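PDB 1UZ5: molybdopterin molybdotransferase from Pyrococcus horikoshii, which probably inserts molybdenum into molybdopterin, converting adenylyl-molybdopterin and molybdate to Mo-molybdopterin with release of AMP, a late step of molybdenum cofactor biosynthesis. Local coordinates for residues Ser306-Thr309 with Asn310-Leu314; Leu212-Ala215 with Ile216-Leu219; Pro8-Lys11 with Ala12-Val16. All blocks are in the same frame, centred on the assembly; numbering follows the deposited sequence.

Interaction 1 of 3, residues Ser306-Thr309 with Asn310-Leu314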
loop_
_atom_site.group_PDB
_atom_site.type_symbol
_atom_site.label_atom_id
_atom_site.label_comp_id
_atom_site.label_asym_id
_atom_site.label_seq_id
_atom_site.Cartn_x
_atom_site.Cartn_y
_atom_site.Cartn_z
ATOM N N SER A 306 -0.432 -20.534 14.045
ATOM C CA SER A 306 0.763 -20.139 14.788
ATOM C C SER A 306 1.808 -19.604 13.815
ATOM O O SER A 306 2.540 -18.664 14.126
ATOM C CB SER A 306 1.335 -21.332 15.559
ATOM O OG SER A 306 0.379 -21.840 16.471
ATOM N N CYS A 307 1.875 -20.222 12.643
ATOM C CA CYS A 307 2.802 -19.804 11.598
ATOM C C CYS A 307 2.378 -18.408 11.153
ATOM O O CYS A 307 3.205 -17.511 10.985
ATOM C CB CYS A 307 2.714 -20.766 10.414
ATOM S SG CYS A 307 3.731 -20.348 8.988
ATOM N N LEU A 308 1.070 -18.238 10.980
ATOM C CA LEU A 308 0.504 -16.968 10.550
ATOM C C LEU A 308 0.768 -15.882 11.587
ATOM O O LEU A 308 1.160 -14.761 11.249
ATOM C CB LEU A 308 -1.000 -17.132 10.324
ATOM C CG LEU A 308 -1.792 -15.921 9.840
ATOM C CD1 LEU A 308 -1.156 -15.347 8.583
ATOM C CD2 LEU A 308 -3.230 -16.344 9.579
ATOM N N THR A 309 0.552 -16.220 12.852
ATOM C CA THR A 309 0.772 -15.276 13.937
ATOM C C THR A 309 2.230 -14.856 14.027
ATOM O O THR A 309 2.531 -13.665 14.096
ATOM C CB THR A 309 0.332 -15.870 15.288
ATOM O OG1 THR A 309 -1.096 -15.942 15.326
ATOM C CG2 THR A 309 0.824 -15.011 16.448
ATOM N N ASN A 310 3.139 -15.827 14.022
ATOM C CA ASN A 310 4.558 -15.507 14.113
ATOM C C ASN A 310 5.057 -14.784 12.865
ATOM O O ASN A 310 5.960 -13.953 12.942
ATOM C CB ASN A 310 5.373 -16.776 14.348
ATOM C CG ASN A 310 5.287 -17.262 15.784
ATOM O OD1 ASN A 310 4.199 -17.417 16.339
ATOM N ND2 ASN A 310 6.438 -17.509 16.390
ATOM N N PHE A 311 4.476 -15.114 11.717
ATOM C CA PHE A 311 4.849 -14.476 10.458
ATOM C C PHE A 311 4.562 -12.982 10.584
ATOM O O PHE A 311 5.411 -12.138 10.301
ATOM C CB PHE A 311 4.023 -15.074 9.312
ATOM C CG PHE A 311 4.091 -14.289 8.023
ATOM C CD1 PHE A 311 5.240 -14.295 7.246
ATOM C CD2 PHE A 311 2.988 -13.569 7.579
ATOM C CE1 PHE A 311 5.290 -13.598 6.041
ATOM C CE2 PHE A 311 3.025 -12.868 6.375
ATOM C CZ PHE A 311 4.180 -12.885 5.605
ATOM N N THR A 312 3.350 -12.676 11.030
ATOM C CA THR A 312 2.899 -11.304 11.200
ATOM C C THR A 312 3.738 -10.515 12.201
ATOM O O THR A 312 4.090 -9.356 11.960
ATOM C CB THR A 312 1.438 -11.286 11.660
ATOM O OG1 THR A 312 0.629 -11.935 10.674
ATOM C CG2 THR A 312 0.951 -9.852 11.861
ATOM N N LEU A 313 4.062 -11.151 13.321
ATOM C CA LEU A 313 4.840 -10.504 14.370
ATOM C C LEU A 313 6.309 -10.282 14.050
ATOM O O LEU A 313 6.871 -9.244 14.396
ATOM C CB LEU A 313 4.737 -11.310 15.667
ATOM C CG LEU A 313 3.413 -11.237 16.426
ATOM C CD1 LEU A 313 3.384 -12.285 17.526
ATOM C CD2 LEU A 313 3.246 -9.839 17.006
ATOM N N LEU A 314 6.927 -11.245 13.374
ATOM C CA LEU A 314 8.356 -11.166 13.079
ATOM C C LEU A 314 8.787 -10.844 11.655
ATOM O O LEU A 314 9.694 -10.039 11.446
ATOM C CB LEU A 314 9.030 -12.479 13.489
ATOM C CG LEU A 314 8.755 -13.015 14.899
ATOM C CD1 LEU A 314 9.466 -14.344 15.079
ATOM C CD2 LEU A 314 9.224 -12.012 15.941
#
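T312 turns its hydroxyl back beside its own backbone N (chi1 -60°), and this brings OG1 to the carbonyl of L308 one helical turn earlier. T312 OG1 donates to L308 O at 2.9 Å. T312 N donates to the same L308 O at 3.0 Å, nearly straight at 164°. The two donors come from opposite faces of the carbonyl plane, so one oxygen is gripped twice, and the hydroxyl is fixed against its own helix. T309 and L313 run side by side and point the same way. T309 CG2 lies 3.9 Å from L313 CD1, and L313 N bonds to T309 O. The hydroxyl of T309 does the same one turn earlier, bonding back to T305 O. F311 leads its ring off the helix, to L212 and I216 of helix 208-219 and to L300. Its CB lies beyond the end of the C307 carbonyl, 3.1 Å from C307 O, and F311 N bonds to that oxygen at 2.8 Å. F378 of strand 377-381 touches T309, T312 and L313. This is an i to i+4 threonine-to-carbonyl bond on an alpha-helix that widens to a pi-type turn at 311-314, here helix 304-322 of the probable molybdopterin-binding domain.

Interaction 2 of 3, residues Leu212-Ala215 with Ile216-Leu219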
loop_
_atom_site.group_PDB
_atom_site.type_symbol
_atom_site.label_atom_id
_atom_site.label_comp_id
_atom_site.label_asym_id
_atom_site.label_seq_id
_atom_site.Cartn_x
_atom_site.Cartn_y
_atom_site.Cartn_z
ATOM N N LEU A 212 2.268 -18.695 2.960
ATOM C CA LEU A 212 3.352 -17.738 3.146
ATOM C C LEU A 212 3.697 -17.021 1.843
ATOM O O LEU A 212 3.762 -15.800 1.800
ATOM C CB LEU A 212 4.604 -18.440 3.700
ATOM C CG LEU A 212 4.546 -18.846 5.181
ATOM C CD1 LEU A 212 5.717 -19.755 5.522
ATOM C CD2 LEU A 212 4.565 -17.597 6.055
ATOM N N CYS A 213 3.917 -17.784 0.784
ATOM C CA CYS A 213 4.257 -17.194 -0.497
ATOM C C CYS A 213 3.236 -16.179 -0.970
ATOM O O CYS A 213 3.607 -15.102 -1.431
ATOM C CB CYS A 213 4.410 -18.277 -1.555
ATOM S SG CYS A 213 5.895 -19.241 -1.332
ATOM N N ASP A 214 1.955 -16.514 -0.853
ATOM C CA ASP A 214 0.928 -15.599 -1.311
ATOM C C ASP A 214 0.685 -14.420 -0.391
ATOM O O ASP A 214 0.320 -13.346 -0.863
ATOM C CB ASP A 214 -0.371 -16.349 -1.608
ATOM C CG ASP A 214 -0.281 -17.166 -2.886
ATOM O OD1 ASP A 214 0.642 -16.907 -3.691
ATOM O OD2 ASP A 214 -1.129 -18.053 -3.103
ATOM N N ALA A 215 0.890 -14.596 0.911
ATOM C CA ALA A 215 0.709 -13.475 1.825
ATOM C C ALA A 215 1.831 -12.483 1.500
ATOM O O ALA A 215 1.627 -11.269 1.465
ATOM C CB ALA A 215 0.812 -13.939 3.273
ATOM N N ILE A 216 3.016 -13.024 1.245
ATOM C CA ILE A 216 4.179 -12.222 0.905
ATOM C C ILE A 216 3.916 -11.483 -0.411
ATOM O O ILE A 216 4.218 -10.296 -0.534
ATOM C CB ILE A 216 5.427 -13.113 0.772
ATOM C CG1 ILE A 216 5.794 -13.668 2.154
ATOM C CG2 ILE A 216 6.583 -12.326 0.166
ATOM C CD1 ILE A 216 6.954 -14.634 2.144
ATOM N N ASN A 217 3.353 -12.186 -1.389
ATOM C CA ASN A 217 3.038 -11.560 -2.669
ATOM C C ASN A 217 2.050 -10.419 -2.442
ATOM O O ASN A 217 2.181 -9.345 -3.023
ATOM C CB ASN A 217 2.413 -12.568 -3.638
ATOM C CG ASN A 217 3.422 -13.544 -4.201
ATOM O OD1 ASN A 217 4.619 -13.264 -4.243
ATOM N ND2 ASN A 217 2.938 -14.696 -4.659
ATOM N N GLU A 218 1.064 -10.658 -1.586
ATOM C CA GLU A 218 0.050 -9.656 -1.294
ATOM C C GLU A 218 0.585 -8.395 -0.635
ATOM O O GLU A 218 0.132 -7.298 -0.952
ATOM C CB GLU A 218 -1.060 -10.249 -0.421
ATOM C CG GLU A 218 -2.062 -11.119 -1.184
ATOM C CD GLU A 218 -3.276 -11.485 -0.343
ATOM O OE1 GLU A 218 -3.636 -10.700 0.559
ATOM O OE2 GLU A 218 -3.878 -12.548 -0.591
ATOM N N LEU A 219 1.544 -8.532 0.277
ATOM C CA LEU A 219 2.071 -7.348 0.945
ATOM C C LEU A 219 3.088 -6.571 0.104
ATOM O O LEU A 219 3.493 -5.476 0.480
ATOM C CB LEU A 219 2.660 -7.720 2.314
ATOM C CG LEU A 219 3.902 -8.600 2.426
ATOM C CD1 LEU A 219 5.151 -7.800 2.075
ATOM C CD2 LEU A 219 4.004 -9.116 3.855
#
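D214 and N217 lean across each other at a slant on the partly exposed side of the helix, with carboxylate and amide planes 41° apart. N217 ND2 reaches D214 OD1 at 3.3 Å. The angle at the hydrogen is only 132°, so this is a weak bond. Each group has a stronger partner elsewhere: D214 OD1 forms a salt bridge with R210, and N217 OD1 accepts from the backbone N of G223. The G223 bond ties the amide to the start of strand 222-229, just after the helix. N217 CG also comes within 3.2 Å of C213 O, while N217 N bonds to that same oxygen.

I216 is turned to the buried side. Its CG1 stands beside the backbone N (chi1 -68°), which lays it against the turn before, 3.0 Å from L212 O. I216 N donates to L212 O at 2.9 Å. E218 runs back along its own helix in the same manner, with CG 3.3 Å from D214 O. Its chain then extends outward to a salt bridge between OE1 and K400. OE2 lies close to the C-terminal carboxylate of W402, and K400 probably offsets that like charge.

L212 and I216 pack on V185, and I216 also on V183, both of strand 182-188. Helix 304-322 covers the same side, where its L319 touches L219. The helix thus has one face on the sheet and the neighbouring helix, and another carrying polar groups. That is the amphipathic pattern of a helix covering the parallel part of an alpha/beta sheet, here in the probable molybdopterin-binding domain.

Interaction 3 of 3, residues Pro8-Lys11 with Ala12-Val16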
loop_
_atom_site.group_PDB
_atom_site.type_symbol
_atom_site.label_atom_id
_atom_site.label_comp_id
_atom_site.label_asym_id
_atom_site.label_seq_id
_atom_site.Cartn_x
_atom_site.Cartn_y
_atom_site.Cartn_z
ATOM N N PRO A 8 12.668 -12.620 25.525
ATOM C CA PRO A 8 11.402 -11.891 25.380
ATOM C C PRO A 8 11.131 -11.479 23.934
ATOM O O PRO A 8 12.052 -11.368 23.126
ATOM C CB PRO A 8 11.598 -10.684 26.289
ATOM C CG PRO A 8 12.470 -11.226 27.373
ATOM C CD PRO A 8 13.489 -12.024 26.592
ATOM N N LEU A 9 9.860 -11.257 23.616
ATOM C CA LEU A 9 9.472 -10.852 22.273
ATOM C C LEU A 9 10.191 -9.567 21.887
ATOM O O LEU A 9 10.757 -9.461 20.798
ATOM C CB LEU A 9 7.956 -10.636 22.205
ATOM C CG LEU A 9 7.380 -10.121 20.879
ATOM C CD1 LEU A 9 7.754 -11.063 19.746
ATOM C CD2 LEU A 9 5.869 -10.001 20.995
ATOM N N GLU A 10 10.177 -8.596 22.793
ATOM C CA GLU A 10 10.820 -7.314 22.542
ATOM C C GLU A 10 12.242 -7.486 22.027
ATOM O O GLU A 10 12.677 -6.759 21.133
ATOM C CB GLU A 10 10.829 -6.468 23.815
ATOM C CG GLU A 10 11.511 -5.122 23.647
ATOM C CD GLU A 10 10.957 -4.335 22.475
ATOM O OE1 GLU A 10 9.726 -4.123 22.431
ATOM O OE2 GLU A 10 11.752 -3.927 21.600
ATOM N N LYS A 11 12.970 -8.448 22.586
ATOM C CA LYS A 11 14.337 -8.679 22.146
ATOM C C LYS A 11 14.331 -9.209 20.723
ATOM O O LYS A 11 15.096 -8.747 19.875
ATOM C CB LYS A 11 15.046 -9.679 23.059
ATOM C CG LYS A 11 16.457 -10.028 22.595
ATOM C CD LYS A 11 17.343 -8.789 22.525
ATOM C CE LYS A 11 18.705 -9.110 21.928
ATOM N NZ LYS A 11 19.435 -10.134 22.723
ATOM N N ALA A 12 13.467 -10.186 20.466
ATOM C CA ALA A 12 13.359 -10.773 19.134
ATOM C C ALA A 12 12.981 -9.685 18.132
ATOM O O ALA A 12 13.441 -9.695 16.990
ATOM C CB ALA A 12 12.315 -11.878 19.130
ATOM N N LEU A 13 12.146 -8.743 18.568
ATOM C CA LEU A 13 11.727 -7.645 17.702
ATOM C C LEU A 13 12.905 -6.720 17.422
ATOM O O LEU A 13 13.101 -6.275 16.290
ATOM C CB LEU A 13 10.586 -6.857 18.346
ATOM C CG LEU A 13 9.246 -7.586 18.447
ATOM C CD1 LEU A 13 8.227 -6.716 19.166
ATOM C CD2 LEU A 13 8.758 -7.933 17.048
ATOM N N GLU A 14 13.693 -6.437 18.457
ATOM C CA GLU A 14 14.858 -5.573 18.305
ATOM C C GLU A 14 15.842 -6.206 17.331
ATOM O O GLU A 14 16.469 -5.512 16.534
ATOM C CB GLU A 14 15.535 -5.349 19.658
ATOM C CG GLU A 14 14.726 -4.484 20.610
ATOM C CD GLU A 14 15.332 -4.418 22.001
ATOM O OE1 GLU A 14 16.551 -4.162 22.109
ATOM O OE2 GLU A 14 14.589 -4.618 22.986
ATOM N N VAL A 15 15.966 -7.528 17.393
ATOM C CA VAL A 15 16.870 -8.251 16.508
ATOM C C VAL A 15 16.455 -8.097 15.047
ATOM O O VAL A 15 17.288 -7.829 14.182
ATOM C CB VAL A 15 16.908 -9.754 16.856
ATOM C CG1 VAL A 15 17.769 -10.505 15.849
ATOM C CG2 VAL A 15 17.455 -9.941 18.264
ATOM N N VAL A 16 15.169 -8.273 14.766
ATOM C CA VAL A 16 14.686 -8.140 13.394
ATOM C C VAL A 16 14.902 -6.708 12.922
ATOM O O VAL A 16 15.300 -6.474 11.782
ATOM C CB VAL A 16 13.190 -8.491 13.286
ATOM C CG1 VAL A 16 12.709 -8.272 11.856
ATOM C CG2 VAL A 16 12.969 -9.941 13.707
#
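P8 O accepts from A12 N at 3.2 Å and L9 O from L13 N at 2.7 Å, and E10 to E14 and K11 to V15 continue the i to i+4 ladder. P8 is the N-cap of alpha-helix 9-18, in the N-terminal region of the MoeA family. Its phi and psi are still those of an extended chain.

On the inner side L9 and L13 meet by carbon alone. Their side chains cross at a slant. L9 CG sits 3.9 Å from L13 CD1, and L9 CD1 rests near L13 CG. L9 sends CG away from its backbone N (chi1 176°), while L13 folds CG back beside its own (chi1 -69°), and this closes the gap of one turn.

K11 uses its carbon chain. A bend at chi2 brings CE across V15, 4.0 Å from V15 CG2. The same CG2 lies 3.1 Å from K11 O. V15 also touches K275 and V276 of strand 273-277, so this side of the helix joins the N-terminal region to the edge strand of the sheet in the probable molybdopterin-binding domain.

E10 and E14 share the exposed side. Their chains cross at about a right angle, and the carboxylate planes are 34° apart. E10 is bent at chi2, which swings its carboxylate over E14. Two like charges this close would probably repel; both side chains are exposed, so solvent can screen them. E10 OE2 stands 3.2 Å from E14 OE2.

How the interactions relate
Interaction 1 lies between the other two, its centre 13 Å from each. Its phenyl ring, F311, packs on helix 208-219 of interaction 2: CD1 of F311 is 3.6 Å from CD2 of L212, and CZ of F311 is 3.9 Å from CG1 of I216. On another side, L313 O lies 3.5 Å from L13 CD2, and L314 O is 3.5 Å from V16 CG1, which joins helix 304-322 to interaction 3. Interactions 2 and 3 do not touch; their nearest atoms are about 12 Å apart. One sulfate lies about 4 Å from the C213 side chain and a different one about 6 Å from that of S306; both probably came from the crystallisation liquor, though such ions often mark pockets.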